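Local coordinates for anthrone oxidase-like protein (PDB 5F9P) that cleaves a carbon-carbon bond in the oxidative opening of ring B during the biosynthesis of atypical angucyclines, at residues N14-D19 / H55-F60; S45-S50 / Y221-T226; G51-G56 / Y217-Q222. All blocks are in the same frame, centred on the assembly; numbering follows the deposited sequence.

Contact 1: residues N14-D19 / H55-F60; sequences NLFTTD and HGTLNF
Asn14 and Phe16 pair with Asn59 and Thr57 along two strands that run almost exactly antiparallel, with axes 4.6 Å apart. Each of the two is a hydrogen-bonded pair: Asn14 N gives its hydrogen to Asn59 O and takes one back from Asn59 N at Asn14 O, while Phe16 N and Phe16 O do the same with Thr57 O and Thr57 N. The non-hydrogen-bonded pairs, Leu15 with Leu58 and Thr17 with Gly56, alternate with these. Gly56 has an extended backbone of a kind that suits glycine, and its CA comes within 4.1 Å of Thr17 CA. Beyond the regular pairing, a weak bond of 3.3 Å from Thr18 N to His55 O continues the ladder past the strand end.

The pair belongs to a closed eight-stranded α+β barrel, the fold that ABM-family proteins often build from two ferredoxin-like chains and that here lies within a single one. Alternation sorts the side chains. Leu15 and Leu58 face the inside, where both meet Tyr221; Leu58 CD1 lies 4.2 Å from Leu15 CB and 3.5 Å from Asn14 O. Phe16, Thr57, Asn14 and Asn59 face outward, and Thr57 packs under helix 21-37. With chi1 at 59°, Thr57 holds OG1 between its own backbone N and carbonyl carbon and sets it obliquely against the Phe16 ring, 3.3 Å from Phe16 CD2. That buried hydroxyl has no hydrogen-bond partner in the model, whereas Thr18 OG1 bonds to Ile89 O. Where the strand has ended, Thr18 CG2 crosses the His55 side chain at 3.7 Å from His55 CB, and the imidazole carbon His55 CD2 reaches the backbone of Asp19, whose carboxylate forms a salt bridge with Lys23.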
ATOM      1  N   ASN A  14       5.097  -4.152   0.059  1.00 11.35           N
ATOM      2  CA  ASN A  14       5.193  -5.603   0.068  1.00 11.08           C
ATOM      3  C   ASN A  14       3.810  -6.187   0.341  1.00 12.55           C
ATOM      4  O   ASN A  14       3.249  -6.023   1.427  1.00 10.73           O
ATOM      5  CB  ASN A  14       6.190  -6.080   1.121  1.00 10.72           C
ATOM      6  CG  ASN A  14       7.605  -5.607   0.850  1.00 10.11           C
ATOM      7  OD1 ASN A  14       7.920  -5.153  -0.243  1.00 12.78           O
ATOM      8  ND2 ASN A  14       8.476  -5.746   1.845  1.00 13.92           N
ATOM      9  N   LEU A  15       3.266  -6.846  -0.673  1.00 12.75           N
ATOM     10  CA  LEU A  15       1.911  -7.367  -0.642  1.00 11.04           C
ATOM     11  C   LEU A  15       1.925  -8.886  -0.531  1.00 13.57           C
ATOM     12  O   LEU A  15       2.547  -9.571  -1.343  1.00 12.81           O
ATOM     13  CB  LEU A  15       1.182  -6.951  -1.923  1.00 12.65           C
ATOM     14  CG  LEU A  15      -0.204  -7.567  -2.141  1.00 15.49           C
ATOM     15  CD1 LEU A  15      -1.161  -7.105  -1.047  1.00 10.60           C
ATOM     16  CD2 LEU A  15      -0.724  -7.203  -3.525  1.00 14.07           C
ATOM     17  N   PHE A  16       1.240  -9.404   0.483  1.00 12.62           N
ATOM     18  CA  PHE A  16       1.183 -10.834   0.726  1.00 12.87           C
ATOM     19  C   PHE A  16      -0.277 -11.300   0.788  1.00 14.00           C
ATOM     20  O   PHE A  16      -1.111 -10.665   1.436  1.00 12.93           O
ATOM     21  CB  PHE A  16       1.859 -11.159   2.055  1.00 11.09           C
ATOM     22  CG  PHE A  16       3.265 -10.636   2.169  1.00 13.43           C
ATOM     23  CD1 PHE A  16       4.327 -11.354   1.645  1.00 13.37           C
ATOM     24  CD2 PHE A  16       3.525  -9.440   2.816  1.00 10.50           C
ATOM     25  CE1 PHE A  16       5.619 -10.883   1.741  1.00 14.27           C
ATOM     26  CE2 PHE A  16       4.817  -8.965   2.934  1.00 14.16           C
ATOM     27  CZ  PHE A  16       5.870  -9.690   2.393  1.00 12.40           C
ATOM     28  N   THR A  17      -0.578 -12.400   0.109  1.00 13.71           N
ATOM     29  CA  THR A  17      -1.895 -13.026   0.198  1.00 13.71           C
ATOM     30  C   THR A  17      -1.731 -14.386   0.871  1.00 13.25           C
ATOM     31  O   THR A  17      -0.689 -15.029   0.750  1.00 15.23           O
ATOM     32  CB  THR A  17      -2.546 -13.218  -1.200  1.00 17.21           C
ATOM     33  OG1 THR A  17      -1.729 -14.086  -1.999  1.00 17.26           O
ATOM     34  CG2 THR A  17      -2.682 -11.886  -1.909  1.00 15.02           C
ATOM     35  N   THR A  18      -2.747 -14.816   1.601  1.00 14.58           N
ATOM     36  CA  THR A  18      -2.714 -16.132   2.217  1.00 17.27           C
ATOM     37  C   THR A  18      -4.130 -16.706   2.319  1.00 20.68           C
ATOM     38  O   THR A  18      -5.095 -16.028   1.981  1.00 14.31           O
ATOM     39  CB  THR A  18      -2.029 -16.086   3.596  1.00 18.16           C
ATOM     40  OG1 THR A  18      -1.751 -17.421   4.036  1.00 19.81           O
ATOM     41  CG2 THR A  18      -2.900 -15.363   4.611  1.00 13.53           C
ATOM     42  N   ASP A  19      -4.262 -17.946   2.789  1.00 23.02           N
ATOM     43  CA  ASP A  19      -5.566 -18.613   2.728  1.00 22.41           C
ATOM     44  C   ASP A  19      -6.218 -18.995   4.065  1.00 24.83           C
ATOM     45  O   ASP A  19      -7.308 -19.565   4.068  1.00 25.79           O
ATOM     46  CB  ASP A  19      -5.511 -19.831   1.792  1.00 21.93           C
ATOM     47  CG  ASP A  19      -4.497 -20.867   2.235  1.00 28.27           C
ATOM     48  OD1 ASP A  19      -3.850 -20.680   3.295  1.00 26.48           O
ATOM     49  OD2 ASP A  19      -4.357 -21.886   1.527  1.00 38.97           O
ATOM     50  N   HIS A  55      -7.840 -12.651   3.476  1.00 13.44           N
ATOM     51  CA  HIS A  55      -6.599 -12.906   4.202  1.00 15.22           C
ATOM     52  C   HIS A  55      -5.384 -12.412   3.442  1.00 14.88           C
ATOM     53  O   HIS A  55      -5.233 -12.667   2.246  1.00 15.05           O
ATOM     54  CB  HIS A  55      -6.436 -14.393   4.507  1.00 15.04           C
ATOM     55  CG  HIS A  55      -7.636 -14.999   5.156  1.00 17.95           C
ATOM     56  ND1 HIS A  55      -8.156 -14.523   6.339  1.00 18.24           N
ATOM     57  CD2 HIS A  55      -8.422 -16.037   4.787  1.00 19.71           C
ATOM     58  CE1 HIS A  55      -9.214 -15.243   6.672  1.00 20.00           C
ATOM     59  NE2 HIS A  55      -9.400 -16.163   5.744  1.00 20.66           N
ATOM     60  N   GLY A  56      -4.518 -11.702   4.149  1.00 11.25           N
ATOM     61  CA  GLY A  56      -3.257 -11.269   3.588  1.00 15.33           C
ATOM     62  C   GLY A  56      -2.768 -10.094   4.400  1.00 12.59           C
ATOM     63  O   GLY A  56      -3.440  -9.683   5.335  1.00 11.69           O
ATOM     64  N   THR A  57      -1.609  -9.558   4.033  1.00 12.00           N
ATOM     65  CA  THR A  57      -1.034  -8.406   4.712  1.00 10.12           C
ATOM     66  C   THR A  57      -0.366  -7.477   3.700  1.00 10.69           C
ATOM     67  O   THR A  57      -0.175  -7.832   2.537  1.00  9.29           O
ATOM     68  CB  THR A  57       0.054  -8.833   5.724  1.00 12.41           C
ATOM     69  OG1 THR A  57       1.084  -9.545   5.029  1.00 11.94           O
ATOM     70  CG2 THR A  57      -0.533  -9.721   6.800  1.00 11.63           C
ATOM     71  N   LEU A  58       0.014  -6.294   4.167  1.00 11.09           N
ATOM     72  CA  LEU A  58       0.675  -5.310   3.324  1.00 11.25           C
ATOM     73  C   LEU A  58       1.630  -4.502   4.183  1.00 10.92           C
ATOM     74  O   LEU A  58       1.251  -4.018   5.247  1.00 10.13           O
ATOM     75  CB  LEU A  58      -0.355  -4.376   2.667  1.00 12.20           C
ATOM     76  CG  LEU A  58       0.187  -3.165   1.900  1.00 11.96           C
ATOM     77  CD1 LEU A  58       0.918  -3.598   0.641  1.00  9.45           C
ATOM     78  CD2 LEU A  58      -0.937  -2.179   1.558  1.00 11.45           C
ATOM     79  N   ASN A  59       2.874  -4.375   3.721  1.00 10.67           N
ATOM     80  CA  ASN A  59       3.830  -3.463   4.337  1.00 11.23           C
ATOM     81  C   ASN A  59       4.066  -2.259   3.432  1.00 12.89           C
ATOM     82  O   ASN A  59       4.460  -2.407   2.268  1.00 12.40           O
ATOM     83  CB  ASN A  59       5.156  -4.178   4.622  1.00 11.93           C
ATOM     84  CG  ASN A  59       5.827  -3.672   5.880  1.00 11.52           C
ATOM     85  OD1 ASN A  59       5.530  -2.579   6.342  1.00 12.08           O
ATOM     86  ND2 ASN A  59       6.723  -4.482   6.458  1.00 13.77           N
ATOM     87  N   PHE A  60       3.809  -1.072   3.965  1.00 11.29           N
ATOM     88  CA  PHE A  60       4.069   0.177   3.259  1.00 13.46           C
ATOM     89  C   PHE A  60       5.387   0.724   3.801  1.00 12.55           C
ATOM     90  O   PHE A  60       5.450   1.153   4.957  1.00  8.78           O
ATOM     91  CB  PHE A  60       2.930   1.152   3.536  1.00 13.25           C
ATOM     92  CG  PHE A  60       2.918   2.381   2.652  1.00 14.25           C
ATOM     93  CD1 PHE A  60       3.918   3.342   2.749  1.00 12.75           C
ATOM     94  CD2 PHE A  60       1.867   2.599   1.767  1.00 13.29           C
ATOM     95  CE1 PHE A  60       3.884   4.486   1.960  1.00 12.43           C
ATOM     96  CE2 PHE A  60       1.822   3.744   0.970  1.00 15.57           C
ATOM     97  CZ  PHE A  60       2.830   4.687   1.067  1.00 13.19           C
TER

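Contact 2: residues S45-S50 / Y221-T226; sequences SSTVHS and YQVVHT
Ser50, Val48 and His49 bury the most surface against segment 221-226, and each meets it differently. Ser50 uses its backbone, donating from N to Gln222 O and accepting from Gln222 N, while its CB rests on Val224 CG1 at 3.7 Å. Val48 lies at a classic beta bulge, where Val224 and His225 both face this one residue. Its N donates to His225 O over a short 2.6 Å, and its O accepts a nearly straight bond from Val224 N. Val48 CG1, anti to its backbone nitrogen (chi1 178°), meets Val224 CG2 at 3.9 Å.

On the opposite face His49 turns the edge of its imidazole toward the face of Tyr221 in an offset edge-to-face pair, with planes at 86°. Val223 runs alongside the same ring and brings CG2 to 3.6 Å from His49 CD2. His49 NE2 is held by Tyr177 OH, and ND1 makes weak bonds to Thr47 O, in the ring plane, and to Leu58 O of strand 56-63. Further along, the hydroxyls Thr47 OG1 and Thr226 OG1 share a 2.9 Å hydrogen bond.

Helix 21-37 covers the Val48 and His225 face, Asp36 binding His225 NE2, while strands 56-63 and 122-130 flank the pair.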
ATOM      1  N   SER A  45      11.108   3.842   7.173  1.00 11.77           N
ATOM      2  CA  SER A  45       9.954   3.438   7.967  1.00  9.90           C
ATOM      3  C   SER A  45       9.253   2.264   7.311  1.00 13.29           C
ATOM      4  O   SER A  45       9.414   2.026   6.107  1.00 12.14           O
ATOM      5  CB  SER A  45       8.965   4.597   8.122  1.00 13.62           C
ATOM      6  OG  SER A  45       8.183   4.772   6.938  1.00 11.87           O
ATOM      7  N   SER A  46       8.496   1.526   8.123  1.00 11.86           N
ATOM      8  CA  SER A  46       7.623   0.443   7.657  1.00 12.90           C
ATOM      9  C   SER A  46       6.311   0.569   8.408  1.00 11.53           C
ATOM     10  O   SER A  46       6.301   0.904   9.610  1.00  9.88           O
ATOM     11  CB  SER A  46       8.225  -0.927   7.967  1.00  9.74           C
ATOM     12  OG  SER A  46       9.475  -1.108   7.314  1.00 13.35           O
ATOM     13  N   THR A  47       5.211   0.308   7.710  1.00  9.10           N
ATOM     14  CA  THR A  47       3.882   0.348   8.307  1.00  8.22           C
ATOM     15  C   THR A  47       3.131  -0.913   7.921  1.00 10.98           C
ATOM     16  O   THR A  47       2.815  -1.115   6.744  1.00  9.61           O
ATOM     17  CB  THR A  47       3.105   1.590   7.865  1.00 13.04           C
ATOM     18  OG1 THR A  47       3.772   2.757   8.359  1.00 12.54           O
ATOM     19  CG2 THR A  47       1.672   1.564   8.424  1.00  9.68           C
ATOM     20  N   VAL A  48       2.857  -1.760   8.914  1.00  8.65           N
ATOM     21  CA  VAL A  48       2.302  -3.092   8.682  1.00  9.26           C
ATOM     22  C   VAL A  48       0.767  -3.053   8.677  1.00 10.12           C
ATOM     23  O   VAL A  48       0.157  -2.485   9.585  1.00 10.56           O
ATOM     24  CB  VAL A  48       2.795  -4.096   9.777  1.00 11.03           C
ATOM     25  CG1 VAL A  48       2.191  -5.477   9.574  1.00  7.27           C
ATOM     26  CG2 VAL A  48       4.313  -4.199   9.761  1.00 11.22           C
ATOM     27  N   HIS A  49       0.159  -3.651   7.657  1.00  8.73           N
ATOM     28  CA  HIS A  49      -1.304  -3.667   7.510  1.00  8.65           C
ATOM     29  C   HIS A  49      -1.824  -5.092   7.585  1.00  9.61           C
ATOM     30  O   HIS A  49      -1.224  -6.008   7.014  1.00  8.61           O
ATOM     31  CB  HIS A  49      -1.741  -3.085   6.165  1.00  8.07           C
ATOM     32  CG  HIS A  49      -1.272  -1.685   5.916  1.00  9.36           C
ATOM     33  ND1 HIS A  49       0.062  -1.334   5.913  1.00 10.35           N
ATOM     34  CD2 HIS A  49      -1.956  -0.559   5.618  1.00  8.53           C
ATOM     35  CE1 HIS A  49       0.175  -0.044   5.652  1.00  9.84           C
ATOM     36  NE2 HIS A  49      -1.035   0.448   5.458  1.00  8.14           N
ATOM     37  N   SER A  50      -2.947  -5.269   8.284  1.00  7.47           N
ATOM     38  CA  SER A  50      -3.593  -6.568   8.446  1.00 10.13           C
ATOM     39  C   SER A  50      -4.876  -6.636   7.610  1.00 11.32           C
ATOM     40  O   SER A  50      -5.730  -5.769   7.735  1.00  9.48           O
ATOM     41  CB  SER A  50      -3.946  -6.777   9.925  1.00 11.04           C
ATOM     42  OG  SER A  50      -4.689  -7.962  10.085  1.00 15.40           O
ATOM     43  N   TYR A 221      -7.703  -3.044   4.828  1.00 10.45           N
ATOM     44  CA  TYR A 221      -6.733  -3.334   5.892  1.00 10.18           C
ATOM     45  C   TYR A 221      -6.962  -2.481   7.124  1.00 11.45           C
ATOM     46  O   TYR A 221      -7.512  -1.383   7.042  1.00  9.41           O
ATOM     47  CB  TYR A 221      -5.300  -3.045   5.416  1.00  8.96           C
ATOM     48  CG  TYR A 221      -4.834  -3.873   4.253  1.00  9.53           C
ATOM     49  CD1 TYR A 221      -4.247  -5.120   4.448  1.00  9.20           C
ATOM     50  CD2 TYR A 221      -4.989  -3.414   2.952  1.00 11.44           C
ATOM     51  CE1 TYR A 221      -3.831  -5.883   3.369  1.00 10.84           C
ATOM     52  CE2 TYR A 221      -4.581  -4.172   1.864  1.00  8.85           C
ATOM     53  CZ  TYR A 221      -3.999  -5.398   2.074  1.00 11.60           C
ATOM     54  OH  TYR A 221      -3.591  -6.151   0.985  1.00 11.97           O
ATOM     55  N   GLN A 222      -6.504  -2.994   8.262  1.00 10.78           N
ATOM     56  CA  GLN A 222      -6.286  -2.177   9.447  1.00 11.67           C
ATOM     57  C   GLN A 222      -4.774  -1.989   9.607  1.00 11.38           C
ATOM     58  O   GLN A 222      -4.006  -2.931   9.414  1.00  9.67           O
ATOM     59  CB  GLN A 222      -6.866  -2.879  10.689  1.00 16.25           C
ATOM     60  CG  GLN A 222      -6.593  -2.144  12.007  1.00 27.31           C
ATOM     61  CD  GLN A 222      -6.897  -2.980  13.261  1.00 33.53           C
ATOM     62  OE1 GLN A 222      -7.132  -4.191  13.189  1.00 35.41           O
ATOM     63  NE2 GLN A 222      -6.879  -2.327  14.418  1.00 32.42           N
ATOM     64  N   VAL A 223      -4.328  -0.788   9.947  1.00 13.69           N
ATOM     65  CA  VAL A 223      -2.901  -0.606  10.215  1.00 13.79           C
ATOM     66  C   VAL A 223      -2.645  -1.089  11.628  1.00 10.48           C
ATOM     67  O   VAL A 223      -3.319  -0.649  12.548  1.00 11.66           O
ATOM     68  CB  VAL A 223      -2.445   0.857  10.098  1.00 13.00           C
ATOM     69  CG1 VAL A 223      -0.988   0.994  10.590  1.00 12.30           C
ATOM     70  CG2 VAL A 223      -2.583   1.348   8.659  1.00 12.50           C
ATOM     71  N   VAL A 224      -1.680  -1.991  11.800  1.00 11.31           N
ATOM     72  CA  VAL A 224      -1.468  -2.607  13.111  1.00 12.88           C
ATOM     73  C   VAL A 224      -0.103  -2.317  13.736  1.00 12.67           C
ATOM     74  O   VAL A 224       0.101  -2.598  14.905  1.00 11.78           O
ATOM     75  CB  VAL A 224      -1.711  -4.148  13.076  1.00 14.54           C
ATOM     76  CG1 VAL A 224      -3.182  -4.468  12.716  1.00 15.63           C
ATOM     77  CG2 VAL A 224      -0.746  -4.829  12.109  1.00 10.85           C
ATOM     78  N   HIS A 225       0.825  -1.751  12.968  1.00 11.99           N
ATOM     79  CA  HIS A 225       2.178  -1.538  13.479  1.00 13.35           C
ATOM     80  C   HIS A 225       2.939  -0.600  12.555  1.00 11.92           C
ATOM     81  O   HIS A 225       2.862  -0.713  11.326  1.00 10.19           O
ATOM     82  CB  HIS A 225       2.907  -2.887  13.614  1.00  9.91           C
ATOM     83  CG  HIS A 225       4.173  -2.837  14.421  1.00 11.83           C
ATOM     84  ND1 HIS A 225       4.179  -2.854  15.800  1.00 11.80           N
ATOM     85  CD2 HIS A 225       5.476  -2.824  14.042  1.00 12.09           C
ATOM     86  CE1 HIS A 225       5.428  -2.827  16.236  1.00 13.28           C
ATOM     87  NE2 HIS A 225       6.236  -2.814  15.188  1.00 11.94           N
ATOM     88  N   THR A 226       3.654   0.341  13.153  1.00 10.11           N
ATOM     89  CA  THR A 226       4.538   1.229  12.403  1.00 13.23           C
ATOM     90  C   THR A 226       5.776   1.554  13.228  1.00 15.18           C
ATOM     91  O   THR A 226       5.702   1.655  14.462  1.00 12.99           O
ATOM     92  CB  THR A 226       3.843   2.558  12.047  1.00 16.01           C
ATOM     93  OG1 THR A 226       4.634   3.269  11.089  1.00 15.98           O
ATOM     94  CG2 THR A 226       3.685   3.420  13.281  1.00 15.49           C
TER

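Contact 3: residues G51-G56 / Y217-Q222; sequences GVDSHG and YSNTYQ
A beta-hairpin loop, the turn joining strands 43-51 and 56-63, docks here through Val52, Asp53 and Ser54 on Asn219 and Thr220 of strand 217-228, the neighbour of 43-51 in the barrel. The turn is closed by its own bond from Gly51 N to Gly56 O. The primary amide of Asn219 uses both its ends: OD1 accepts from Ser54 N at 3.1 Å, and ND2 donates to Ser54 O at 3.0 Å, from above the plane of that carbonyl. Two bonds to one residue fix the rotation of the amide, which chi1 of -163° places with CG anti to the backbone N. Asn219 OD1 also takes a weak bond from Thr220 N.

Thr220 holds Val52 and Asp53. Its O accepts from Val52 N at 2.8 Å, and its OG1 accepts from Asp53 N at 3.0 Å while bonding to Tyr122 OH as well. Val52 CB leans against the same hydroxyl, 3.4 Å from Thr220 OG1. Gly51 CA approaches the Tyr221 ring at 3.5 Å from CD1. Two waters extend the grip, both bonded to Ser54 OG; one donates to Ser218 O, the other bonds to Tyr217 OH and donates to His55 O.

Gln24 of helix 21-37 binds Gly51 O and Gly56 N on the loop, while helix 183-190 touches Val52 and Thr220, and strand 122-130 borders strand 217-228.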
ATOM      1  N   GLY A  51      -5.007  -7.652   6.762  1.00  9.01           N
ATOM      2  CA  GLY A  51      -6.120  -7.714   5.824  1.00 13.77           C
ATOM      3  C   GLY A  51      -7.482  -7.899   6.481  1.00 14.76           C
ATOM      4  O   GLY A  51      -7.597  -8.640   7.460  1.00 12.37           O
ATOM      5  N   VAL A  52      -8.499  -7.214   5.953  1.00 14.68           N
ATOM      6  CA  VAL A  52      -9.875  -7.284   6.487  1.00 12.71           C
ATOM      7  C   VAL A  52     -10.834  -8.040   5.554  1.00 15.76           C
ATOM      8  O   VAL A  52     -11.391  -9.071   5.935  1.00 17.81           O
ATOM      9  CB  VAL A  52     -10.453  -5.869   6.828  1.00 12.04           C
ATOM     10  CG1 VAL A  52     -11.936  -5.945   7.153  1.00 12.60           C
ATOM     11  CG2 VAL A  52      -9.700  -5.238   7.991  1.00 12.39           C
ATOM     12  N   ASP A  53     -11.017  -7.549   4.325  1.00 16.33           N
ATOM     13  CA  ASP A  53     -11.872  -8.240   3.351  1.00 13.69           C
ATOM     14  C   ASP A  53     -11.431  -9.689   3.134  1.00 17.99           C
ATOM     15  O   ASP A  53     -12.246 -10.604   3.182  1.00 20.50           O
ATOM     16  CB  ASP A  53     -11.919  -7.495   2.005  1.00 16.66           C
ATOM     17  CG  ASP A  53     -12.934  -6.350   1.986  1.00 19.09           C
ATOM     18  OD1 ASP A  53     -13.503  -6.014   3.051  1.00 15.15           O
ATOM     19  OD2 ASP A  53     -13.155  -5.777   0.889  1.00 19.56           O
ATOM     20  N   SER A  54     -10.145  -9.901   2.871  1.00 16.91           N
ATOM     21  CA  SER A  54      -9.637 -11.255   2.621  1.00 14.62           C
ATOM     22  C   SER A  54      -8.281 -11.407   3.283  1.00 17.23           C
ATOM     23  O   SER A  54      -7.657 -10.406   3.634  1.00 11.64           O
ATOM     24  CB  SER A  54      -9.527 -11.543   1.123  1.00 16.73           C
ATOM     25  OG  SER A  54      -8.729 -10.567   0.491  1.00 20.70           O
ATOM     26  N   HIS A  55      -7.840 -12.651   3.476  1.00 13.44           N
ATOM     27  CA  HIS A  55      -6.599 -12.906   4.202  1.00 15.22           C
ATOM     28  C   HIS A  55      -5.384 -12.412   3.442  1.00 14.88           C
ATOM     29  O   HIS A  55      -5.233 -12.667   2.246  1.00 15.05           O
ATOM     30  CB  HIS A  55      -6.436 -14.393   4.507  1.00 15.04           C
ATOM     31  CG  HIS A  55      -7.636 -14.999   5.156  1.00 17.95           C
ATOM     32  ND1 HIS A  55      -8.156 -14.523   6.339  1.00 18.24           N
ATOM     33  CD2 HIS A  55      -8.422 -16.037   4.787  1.00 19.71           C
ATOM     34  CE1 HIS A  55      -9.214 -15.243   6.672  1.00 20.00           C
ATOM     35  NE2 HIS A  55      -9.400 -16.163   5.744  1.00 20.66           N
ATOM     36  N   GLY A  56      -4.518 -11.702   4.149  1.00 11.25           N
ATOM     37  CA  GLY A  56      -3.257 -11.269   3.588  1.00 15.33           C
ATOM     38  C   GLY A  56      -2.768 -10.094   4.400  1.00 12.59           C
ATOM     39  O   GLY A  56      -3.440  -9.683   5.335  1.00 11.69           O
ATOM     40  N   TYR A 217      -5.829  -6.440  -8.106  1.00 15.55           N
ATOM     41  CA  TYR A 217      -5.953  -7.012  -6.769  1.00 16.01           C
ATOM     42  C   TYR A 217      -6.364  -5.910  -5.805  1.00 16.18           C
ATOM     43  O   TYR A 217      -5.698  -4.875  -5.699  1.00 12.58           O
ATOM     44  CB  TYR A 217      -4.651  -7.673  -6.283  1.00 17.29           C
ATOM     45  CG  TYR A 217      -4.748  -8.148  -4.831  1.00 16.37           C
ATOM     46  CD1 TYR A 217      -5.164  -9.439  -4.528  1.00 15.83           C
ATOM     47  CD2 TYR A 217      -4.477  -7.286  -3.776  1.00 14.74           C
ATOM     48  CE1 TYR A 217      -5.276  -9.864  -3.219  1.00 17.52           C
ATOM     49  CE2 TYR A 217      -4.585  -7.694  -2.462  1.00 10.69           C
ATOM     50  CZ  TYR A 217      -4.981  -8.990  -2.190  1.00 14.72           C
ATOM     51  OH  TYR A 217      -5.096  -9.415  -0.892  1.00 15.39           O
ATOM     52  N   SER A 218      -7.468  -6.120  -5.104  1.00 14.92           N
ATOM     53  CA  SER A 218      -7.857  -5.162  -4.087  1.00 15.11           C
ATOM     54  C   SER A 218      -8.084  -5.849  -2.748  1.00 15.41           C
ATOM     55  O   SER A 218      -8.380  -7.053  -2.682  1.00 16.01           O
ATOM     56  CB  SER A 218      -9.079  -4.349  -4.537  1.00 15.77           C
ATOM     57  OG  SER A 218     -10.208  -5.173  -4.635  1.00 30.08           O
ATOM     58  N   ASN A 219      -7.898  -5.094  -1.676  1.00 13.72           N
ATOM     59  CA  ASN A 219      -8.166  -5.606  -0.333  1.00 12.97           C
ATOM     60  C   ASN A 219      -8.284  -4.413   0.594  1.00 12.98           C
ATOM     61  O   ASN A 219      -7.956  -3.284   0.205  1.00 11.22           O
ATOM     62  CB  ASN A 219      -7.077  -6.594   0.127  1.00  9.80           C
ATOM     63  CG  ASN A 219      -7.521  -7.468   1.332  1.00 14.30           C
ATOM     64  OD1 ASN A 219      -8.683  -7.445   1.740  1.00 13.28           O
ATOM     65  ND2 ASN A 219      -6.586  -8.240   1.887  1.00 11.98           N
ATOM     66  N   THR A 220      -8.780  -4.648   1.801  1.00  9.04           N
ATOM     67  CA  THR A 220      -8.902  -3.582   2.781  1.00 10.63           C
ATOM     68  C   THR A 220      -8.094  -4.002   3.995  1.00 10.92           C
ATOM     69  O   THR A 220      -7.826  -5.188   4.171  1.00 13.58           O
ATOM     70  CB  THR A 220     -10.364  -3.346   3.182  1.00 10.66           C
ATOM     71  OG1 THR A 220     -10.920  -4.575   3.665  1.00 10.58           O
ATOM     72  CG2 THR A 220     -11.185  -2.865   1.970  1.00 11.76           C
ATOM     73  N   TYR A 221      -7.703  -3.044   4.828  1.00 10.45           N
ATOM     74  CA  TYR A 221      -6.733  -3.334   5.892  1.00 10.18           C
ATOM     75  C   TYR A 221      -6.962  -2.481   7.124  1.00 11.45           C
ATOM     76  O   TYR A 221      -7.512  -1.383   7.042  1.00  9.41           O
ATOM     77  CB  TYR A 221      -5.300  -3.045   5.416  1.00  8.96           C
ATOM     78  CG  TYR A 221      -4.834  -3.873   4.253  1.00  9.53           C
ATOM     79  CD1 TYR A 221      -4.247  -5.120   4.448  1.00  9.20           C
ATOM     80  CD2 TYR A 221      -4.989  -3.414   2.952  1.00 11.44           C
ATOM     81  CE1 TYR A 221      -3.831  -5.883   3.369  1.00 10.84           C
ATOM     82  CE2 TYR A 221      -4.581  -4.172   1.864  1.00  8.85           C
ATOM     83  CZ  TYR A 221      -3.999  -5.398   2.074  1.00 11.60           C
ATOM     84  OH  TYR A 221      -3.591  -6.151   0.985  1.00 11.97           O
ATOM     85  N   GLN A 222      -6.504  -2.994   8.262  1.00 10.78           N
ATOM     86  CA  GLN A 222      -6.286  -2.177   9.447  1.00 11.67           C
ATOM     87  C   GLN A 222      -4.774  -1.989   9.607  1.00 11.38           C
ATOM     88  O   GLN A 222      -4.006  -2.931   9.414  1.00  9.67           O
ATOM     89  CB  GLN A 222      -6.866  -2.879  10.689  1.00 16.25           C
ATOM     90  CG  GLN A 222      -6.593  -2.144  12.007  1.00 27.31           C
ATOM     91  CD  GLN A 222      -6.897  -2.980  13.261  1.00 33.53           C
ATOM     92  OE1 GLN A 222      -7.132  -4.191  13.189  1.00 35.41           O
ATOM     93  NE2 GLN A 222      -6.879  -2.327  14.418  1.00 32.42           N
TER
HETATM   94  O   HOH W   1     -10.137  -8.800  -0.879  1.00 20.26           O
HETATM   95  O   HOH W   2      -6.288 -11.503  -0.206  1.00 22.67           O

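Overall arrangement
The three contacts occupy one wall of the closed barrel, across the neighbouring strands 10-17, 56-63, 43-51 and 217-228. Contact 1 pairs the first two, contact 2 the last two, and the pairing of 43-51 with 56-63 joins them through Leu58 O to His49 N and Phe60 O to Thr47 N. Along the chain their segments alternate; contact 3, at the turn between the middle strands, shares His55 and Gly56 with contact 1, Tyr221 and Gln222 with contact 2. Centres of contacts 1 and 3 lie about 8 Å apart, 1 and 2 about 11 Å, 2 and 3 about 12 Å. Contacts 2 and 3 join the 43-63 hairpin to the last strand, making early and late parts of the chain neighbours.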